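PDB 4IRT: uncharacterized protein from Bacteroides ovatus, which is of unknown function but carries BNR-like repeats in a beta-propeller fold and may act as a neuraminidase. Local coordinates for residues Y99-A104 with D112-T117. Sequence-based numbering, arbitrary orientation.
With EDO (1,2-ethanediol), chain J.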
# COMPACT_ATOMS: atom_id res chain seq x y z
N TYR A 99 -2.80 -8.05 16.38
CA TYR A 99 -3.00 -9.04 15.34
C TYR A 99 -4.07 -10.06 15.77
O TYR A 99 -3.97 -10.65 16.87
CB TYR A 99 -1.68 -9.76 15.03
CG TYR A 99 -1.85 -11.00 14.20
CD1 TYR A 99 -2.47 -10.95 12.95
CD2 TYR A 99 -1.42 -12.24 14.67
CE1 TYR A 99 -2.62 -12.10 12.18
CE2 TYR A 99 -1.56 -13.38 13.91
CZ TYR A 99 -2.18 -13.32 12.68
OH TYR A 99 -2.32 -14.45 11.93
N CYS A 100 -5.07 -10.24 14.92
CA CYS A 100 -6.17 -11.17 15.15
C CYS A 100 -6.47 -11.93 13.89
O CYS A 100 -6.09 -11.50 12.77
CB CYS A 100 -7.44 -10.41 15.47
SG CYS A 100 -7.27 -9.43 16.94
N ARG A 101 -7.23 -13.01 14.07
CA ARG A 101 -7.67 -13.84 12.94
C ARG A 101 -9.13 -14.19 13.14
O ARG A 101 -9.60 -14.28 14.27
CB ARG A 101 -6.90 -15.16 12.87
CG ARG A 101 -5.53 -15.12 12.22
CD ARG A 101 -5.02 -16.53 11.94
NE ARG A 101 -4.88 -17.37 13.15
CZ ARG A 101 -3.74 -17.65 13.79
NH1 ARG A 101 -2.57 -17.15 13.40
NH2 ARG A 101 -3.77 -18.44 14.85
N SER A 102 -9.83 -14.41 12.03
CA SER A 102 -11.19 -14.97 12.02
C SER A 102 -11.26 -16.18 12.90
O SER A 102 -10.34 -17.01 12.91
CB SER A 102 -11.56 -15.45 10.61
OG SER A 102 -11.73 -14.41 9.72
N ILE A 103 -12.39 -16.35 13.60
CA ILE A 103 -12.59 -17.56 14.41
C ILE A 103 -12.90 -18.79 13.54
O ILE A 103 -12.78 -19.91 14.00
CB ILE A 103 -13.72 -17.38 15.46
CG1 ILE A 103 -15.09 -17.19 14.80
CG2 ILE A 103 -13.42 -16.21 16.39
CD1 ILE A 103 -16.22 -17.16 15.82
N ALA A 104 -13.28 -18.57 12.29
CA ALA A 104 -13.64 -19.63 11.36
C ALA A 104 -13.49 -19.09 9.93
O ALA A 104 -13.43 -17.87 9.75
CB ALA A 104 -15.09 -20.07 11.60
N ASP A 112 -8.97 -13.35 20.12
CA ASP A 112 -8.12 -12.46 20.87
C ASP A 112 -6.89 -12.05 20.04
O ASP A 112 -6.49 -12.74 19.09
CB ASP A 112 -7.63 -13.13 22.16
CG ASP A 112 -8.75 -13.57 23.09
OD1 ASP A 112 -9.90 -13.12 22.97
OD2 ASP A 112 -8.45 -14.36 23.98
N LYS A 113 -6.29 -10.93 20.44
CA LYS A 113 -4.98 -10.52 19.93
C LYS A 113 -3.95 -11.62 20.23
O LYS A 113 -3.97 -12.21 21.32
CB LYS A 113 -4.57 -9.19 20.57
CG LYS A 113 -5.39 -7.99 20.10
CD LYS A 113 -4.98 -6.69 20.74
CE LYS A 113 -5.82 -5.53 20.21
NZ LYS A 113 -5.53 -4.22 20.89
N MSE A 114 -3.10 -11.91 19.24
CA MSE A 114 -2.10 -12.96 19.29
C MSE A 114 -0.75 -12.46 18.82
O MSE A 114 -0.66 -11.52 18.04
CB MSE A 114 -2.44 -14.09 18.32
CG MSE A 114 -3.75 -14.75 18.66
SE MSE A 114 -4.16 -16.09 17.27
CE MSE A 114 -4.53 -14.92 15.78
N PRO A 115 0.33 -13.10 19.29
CA PRO A 115 1.63 -12.87 18.71
C PRO A 115 1.76 -13.55 17.36
O PRO A 115 0.90 -14.38 17.00
CB PRO A 115 2.59 -13.52 19.73
CG PRO A 115 1.81 -14.63 20.35
CD PRO A 115 0.36 -14.17 20.33
N MSE A 116 2.80 -13.19 16.61
CA MSE A 116 3.16 -13.92 15.42
C MSE A 116 4.29 -14.84 15.80
O MSE A 116 4.06 -16.05 15.98
CB MSE A 116 3.49 -12.96 14.28
CG MSE A 116 2.20 -12.33 13.71
SE MSE A 116 2.73 -11.00 12.37
CE MSE A 116 0.93 -10.71 11.65
N THR A 117 5.49 -14.31 15.97
CA THR A 117 6.64 -15.11 16.49
C THR A 117 6.97 -14.81 17.95
O THR A 117 7.74 -15.53 18.60
CB THR A 117 7.88 -14.89 15.64
OG1 THR A 117 8.44 -13.60 15.91
CG2 THR A 117 7.53 -14.99 14.19
C1 EDO J . -7.94 -16.38 19.76
O1 EDO J . -9.01 -16.11 20.68
C2 EDO J . -6.67 -16.73 20.52
O2 EDO J . -6.67 -18.14 20.74
O HOH W 1 -1.59 -9.00 18.91
O HOH W 2 -7.58 -13.88 16.79
O HOH W 3 -0.26 -16.57 15.45
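A chi1 of 167° swings the Tyr-99 ring in between two selenomethionine methyls, which lie on opposite sides of its plane, while a bend at chi3 (-70°) curls the methyl of Met-114 against one face of the Arg-101 guanidinium. In the conformer described, one of two deposited for this arginine, Met-114 CE sits over the centre of that flat group, 3.5 Å from Arg-101 CZ; it also meets the ring near its rim, at Tyr-99 CE2. Met-116, extended beyond CG, crosses the tyrosine at about a right angle and lays CE on one face, 3.6 Å from Tyr-99 CD1, a CH-pi contact with SE farther above the same face. In the same conformer Arg-101 NH1 donates to Tyr-99 OH (3.1 Å), tilted out of the guanidinium plane, and that hydroxyl also bonds His-87 and Trp-163. One direct backbone bond joins the segments, Met-114 N to Tyr-99 O at 2.8 Å. Waters link Tyr-99 N to Met-114 O, Arg-101 N to Asp-112 O and Arg-101 NH1 to Pro-115 O. Loop 112-117 thus passes across outermost strand 99-101 of a propeller-type antiparallel sheet, their directions 111° apart. Methyls against flat pi systems suggest that dispersion contributes alongside these polar links.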